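Local atomic coordinates of structure-specific endonuclease subunit SLX1 (Candida glabrata, PDB entry 4XLG), a protein that probably serves as the catalytic subunit of the SLX1-SLX4 structure-specific endonuclease, which cuts branched DNA near its junctions during repair and recombination. Residues C13-S18 against Q23-G28; P59-A64 against D166-I171. The protein carries 1 engineered substitution. All coordinates share one frame; numbering follows the deposited sequence. Where two conformers were deposited one is given.

How the contacts relate
Contacts 1 and 2 illustrate how a single sheet can combine regular strand pairing with looser packing at its margin. Their centres lie 11 Å apart, and strand 12-18 joins them: it pairs with strand 25-30 in contact 1 and, along its other edge, with strand 60-67, the first partner in contact 2. Gln17 N lies 2.9 Å from Glu61 O and Leu15 O 2.9 Å from Val63 N, both probable hydrogen bonds. Trp60 also packs against contact 1, its CZ3 3.5 Å from Ser24 O. Contact 1 holds the YIG sequence of the GIY-YIG nuclease family, Tyr26 to Gly28; neither contact includes a zinc ligand, these belonging to the C-terminal zinc finger.

Contact 1 (C13-S18 against Q23-G28); sequences CYLLQS and QSFYIG
Cys13 and Tyr14 open an antiparallel hairpin by meeting Gly28: Gly28 O accepts a 2.9 Å hydrogen bond from Tyr14 N, and Gly28 N returns a bond to Tyr14 O. The phenol of Tyr14 then folds over the glycine: with CG lodged between the backbone N and the carbonyl carbon (chi1 54°), the ring swings back across the neighbouring strand. Gly28 CA stands 3.9 Å from the Tyr14 ring centroid in a CH-pi contact over the face. Tyr14 OH reaches the edge of the Tyr26 ring, 3.9 Å from Tyr26 CE1, and is hydrogen-bonded to Arg36 and His40. Leu15 belongs to the other face of the sheet, where its CD1 comes within 3.7 Å of Ile27 CG1 and also touches Phe25 CB. Leu16 returns to the tyrosine face; its N makes a nearly straight 2.8 Å bond to Tyr26 O (173° at the hydrogen), while its side chain runs beside that of Tyr26. Gln17 lies alongside Phe25 with its amide 29° from the ring plane, CG 3.5 Å from Phe25 CE1, and NE2 bonded to Arg22 O. Beyond the last paired residues, Ser18 N gives a 2.9 Å hydrogen bond to Ser24 O. Tyr26, Ile27 and Gly28 spell the YIG half of the family's name and Cys13-Tyr14 end the GIY half, motifs that in related nucleases border the active site. Around the hairpin, strand 60-67 pairs with the far edge of 13-18, helix 33-41 packs on Leu16, and helices 72-84 and 107-118 meet Leu15 on the opposite face.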
# COMPACT_ATOMS: atom_id res chain seq x y z
N CYS B 13 -4.71 6.08 3.81
CA CYS B 13 -5.52 6.10 5.04
C CYS B 13 -5.01 7.25 5.89
O CYS B 13 -3.85 7.25 6.28
CB CYS B 13 -5.35 4.82 5.86
SG CYS B 13 -6.10 3.36 5.16
N TYR B 14 -5.90 8.18 6.22
CA TYR B 14 -5.50 9.44 6.86
C TYR B 14 -6.03 9.56 8.25
O TYR B 14 -7.05 8.96 8.63
CB TYR B 14 -5.98 10.67 6.03
CG TYR B 14 -7.51 10.66 5.75
CD1 TYR B 14 -8.43 11.23 6.65
CD2 TYR B 14 -8.02 10.03 4.57
CE1 TYR B 14 -9.80 11.23 6.38
CE2 TYR B 14 -9.40 10.05 4.27
CZ TYR B 14 -10.28 10.66 5.22
OH TYR B 14 -11.61 10.64 4.97
N LEU B 15 -5.29 10.35 9.03
CA LEU B 15 -5.73 10.71 10.39
C LEU B 15 -5.96 12.23 10.44
O LEU B 15 -5.06 13.01 10.06
CB LEU B 15 -4.66 10.30 11.41
CG LEU B 15 -4.93 10.75 12.86
CD1 LEU B 15 -6.21 10.08 13.43
CD2 LEU B 15 -3.68 10.48 13.75
N LEU B 16 -7.16 12.63 10.84
CA LEU B 16 -7.49 14.05 11.01
C LEU B 16 -7.51 14.34 12.49
O LEU B 16 -7.89 13.49 13.28
CB LEU B 16 -8.88 14.40 10.46
CG LEU B 16 -9.20 13.95 9.02
CD1 LEU B 16 -10.68 14.46 8.69
CD2 LEU B 16 -8.10 14.52 8.05
N GLN B 17 -7.10 15.55 12.84
CA GLN B 17 -7.23 16.04 14.20
C GLN B 17 -7.92 17.39 14.10
O GLN B 17 -7.46 18.26 13.39
CB GLN B 17 -5.85 16.19 14.84
CG GLN B 17 -5.96 16.71 16.33
CD GLN B 17 -4.57 16.82 16.99
OE1 GLN B 17 -3.53 16.72 16.32
NE2 GLN B 17 -4.56 17.04 18.29
N SER B 18 -9.02 17.57 14.82
CA SER B 18 -9.71 18.87 14.76
C SER B 18 -8.77 20.00 15.20
O SER B 18 -8.02 19.88 16.22
CB SER B 18 -10.97 18.82 15.66
OG SER B 18 -11.53 20.14 15.77
N GLN B 23 -8.88 17.06 21.00
CA GLN B 23 -9.05 15.62 21.32
C GLN B 23 -9.96 14.91 20.31
O GLN B 23 -10.21 13.73 20.48
CB GLN B 23 -9.60 15.41 22.75
CG GLN B 23 -8.66 16.05 23.74
CD GLN B 23 -9.17 16.04 25.19
OE1 GLN B 23 -9.39 15.00 25.75
NE2 GLN B 23 -9.34 17.22 25.77
N SER B 24 -10.44 15.61 19.28
CA SER B 24 -11.27 14.95 18.23
C SER B 24 -10.43 14.51 17.05
O SER B 24 -9.69 15.31 16.48
CB SER B 24 -12.43 15.83 17.69
OG SER B 24 -13.38 16.15 18.76
N PHE B 25 -10.59 13.24 16.70
CA PHE B 25 -9.86 12.64 15.56
C PHE B 25 -10.83 11.96 14.61
O PHE B 25 -11.97 11.60 15.01
CB PHE B 25 -8.85 11.58 16.10
CG PHE B 25 -7.81 12.18 17.02
CD1 PHE B 25 -6.68 12.77 16.45
CD2 PHE B 25 -7.97 12.20 18.40
CE1 PHE B 25 -5.70 13.38 17.25
CE2 PHE B 25 -6.99 12.82 19.23
CZ PHE B 25 -5.86 13.41 18.64
N TYR B 26 -10.33 11.68 13.40
CA TYR B 26 -11.14 11.00 12.42
C TYR B 26 -10.21 10.18 11.58
O TYR B 26 -9.16 10.70 11.17
CB TYR B 26 -11.89 12.01 11.55
CG TYR B 26 -12.86 11.33 10.60
CD1 TYR B 26 -12.44 10.92 9.34
CD2 TYR B 26 -14.18 11.16 10.93
CE1 TYR B 26 -13.32 10.26 8.46
CE2 TYR B 26 -15.08 10.53 10.05
CZ TYR B 26 -14.62 10.12 8.81
OH TYR B 26 -15.47 9.52 7.94
N ILE B 27 -10.60 8.95 11.27
CA ILE B 27 -9.76 8.15 10.35
C ILE B 27 -10.55 7.76 9.11
O ILE B 27 -11.71 7.29 9.24
CB ILE B 27 -9.29 6.85 11.07
CG1 ILE B 27 -8.27 7.23 12.16
CG2 ILE B 27 -8.62 5.82 10.05
CD1 ILE B 27 -8.08 6.05 13.20
N GLY B 28 -9.97 7.92 7.91
CA GLY B 28 -10.69 7.43 6.72
C GLY B 28 -9.70 7.03 5.65
O GLY B 28 -8.50 6.97 5.91

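Contact 2 (P59-A64 against D166-I171); sequences PWEMVA and DALTEI
Glu61 sets its carboxylate against Ile171 and Leu168, a polar group placed beside two branched hydrocarbon side chains. Its CG stands opposite the backbone N (chi1 178°) and the chain stays stretched beyond it, which carries the carboxylate from strand 60-67 towards the segment 166-171. Both oxygens rest on Ile171, and OE2 alone of the two also meets Leu168. OE1 of Glu61 lies 3.7 Å from CG1 of Ile171 and 3.8 Å from its CD1, whereas OE2 of Glu61 is 3.9 Å from CD1 of Ile171 and 4.0 Å from CD1 of Leu168. Ile171 points back at the glutamate, while Leu168 runs the opposite way along its flank, using CB and CD1. The two backbones remain well separated, the nearest CA atoms, those of Glu61 and Ile171, being 9.7 Å apart, and only 97 Å² is buried between the segments. That spacing fits the topology, since strand 129-132 sits between strands 60-67 and 160-168 in the sheet. Helix 176-213 packs on the same region, Val182 touching Leu168 and Asn186 touching Glu61. OE2 of Glu61 accepts a hydrogen bond from Asn134 ND2, which also bonds to Thr169 O. One amide thus ties the strand to segment 166-171 where the direct contacts are only van der Waals, and the two aliphatic side chains against this buried acid might raise its pKa somewhat, an effect the Asn134 bond might offset.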
# COMPACT_ATOMS: atom_id res chain seq x y z
N PRO B 59 -12.62 23.47 11.15
CA PRO B 59 -11.91 22.58 10.22
C PRO B 59 -11.00 21.56 10.89
O PRO B 59 -10.47 21.80 12.01
CB PRO B 59 -11.01 23.58 9.40
CG PRO B 59 -10.80 24.76 10.37
CD PRO B 59 -12.09 24.86 11.20
N TRP B 60 -10.76 20.50 10.16
CA TRP B 60 -9.84 19.44 10.55
C TRP B 60 -8.47 19.73 9.97
O TRP B 60 -8.35 20.19 8.83
CB TRP B 60 -10.32 18.10 9.96
CG TRP B 60 -11.62 17.61 10.44
CD1 TRP B 60 -12.85 17.77 9.83
CD2 TRP B 60 -11.84 16.77 11.57
NE1 TRP B 60 -13.82 17.09 10.54
CE2 TRP B 60 -13.22 16.45 11.60
CE3 TRP B 60 -11.00 16.25 12.56
CZ2 TRP B 60 -13.79 15.62 12.58
CZ3 TRP B 60 -11.55 15.41 13.55
CH2 TRP B 60 -12.93 15.11 13.56
N GLU B 61 -7.42 19.32 10.69
CA GLU B 61 -6.06 19.26 10.12
C GLU B 61 -5.75 17.81 9.73
O GLU B 61 -5.98 16.91 10.54
CB GLU B 61 -5.01 19.73 11.20
CG GLU B 61 -3.55 19.64 10.69
CD GLU B 61 -2.53 19.85 11.81
OE1 GLU B 61 -2.92 19.87 13.01
OE2 GLU B 61 -1.32 19.99 11.49
N MET B 62 -5.30 17.55 8.49
CA MET B 62 -4.85 16.18 8.19
C MET B 62 -3.43 16.06 8.74
O MET B 62 -2.52 16.66 8.20
CB MET B 62 -4.92 15.90 6.68
CG MET B 62 -4.51 14.42 6.37
SD MET B 62 -4.70 14.06 4.60
CE MET B 62 -6.48 14.11 4.45
N VAL B 63 -3.23 15.27 9.80
CA VAL B 63 -1.91 15.28 10.39
C VAL B 63 -0.97 14.20 9.86
O VAL B 63 0.27 14.33 9.95
CB VAL B 63 -1.99 15.17 11.96
CG1 VAL B 63 -2.71 16.44 12.53
CG2 VAL B 63 -2.70 13.87 12.46
N ALA B 64 -1.55 13.13 9.32
CA ALA B 64 -0.73 12.01 8.80
C ALA B 64 -1.52 11.26 7.76
O ALA B 64 -2.76 11.24 7.79
CB ALA B 64 -0.30 11.04 9.93
N ASP B 166 8.29 22.17 5.52
CA ASP B 166 7.40 23.20 6.10
C ASP B 166 6.18 22.61 6.82
O ASP B 166 5.14 23.25 6.91
CB ASP B 166 6.92 24.17 5.02
CG ASP B 166 8.05 24.85 4.28
OD1 ASP B 166 9.08 25.20 4.91
OD2 ASP B 166 7.89 25.01 3.05
N ALA B 167 6.31 21.39 7.34
CA ALA B 167 5.28 20.81 8.23
C ALA B 167 4.91 21.78 9.33
O ALA B 167 5.78 22.52 9.86
CB ALA B 167 5.79 19.49 8.85
N LEU B 168 3.64 21.79 9.70
CA LEU B 168 3.21 22.59 10.85
C LEU B 168 3.79 22.03 12.15
O LEU B 168 4.14 20.87 12.26
CB LEU B 168 1.68 22.61 10.94
CG LEU B 168 1.06 23.26 9.69
CD1 LEU B 168 -0.41 23.54 9.93
CD2 LEU B 168 1.90 24.54 9.27
N THR B 169 3.85 22.87 13.17
CA THR B 169 4.35 22.42 14.45
C THR B 169 3.27 22.61 15.52
O THR B 169 2.19 22.02 15.42
CB THR B 169 5.66 23.15 14.82
OG1 THR B 169 5.48 24.58 14.76
CG2 THR B 169 6.77 22.75 13.81
N GLU B 170 3.56 23.38 16.56
CA GLU B 170 2.51 23.54 17.58
C GLU B 170 1.34 24.35 16.96
O GLU B 170 1.55 25.36 16.32
CB GLU B 170 3.04 24.22 18.85
CG GLU B 170 2.02 24.18 20.00
CD GLU B 170 2.59 24.68 21.35
N ILE B 171 0.12 23.90 17.20
CA ILE B 171 -1.05 24.54 16.60
C ILE B 171 -1.56 25.67 17.50
O ILE B 171 -1.73 25.45 18.71
CB ILE B 171 -2.16 23.49 16.36
CG1 ILE B 171 -1.68 22.44 15.32
CG2 ILE B 171 -3.49 24.16 15.89
CD1 ILE B 171 -1.10 23.04 13.99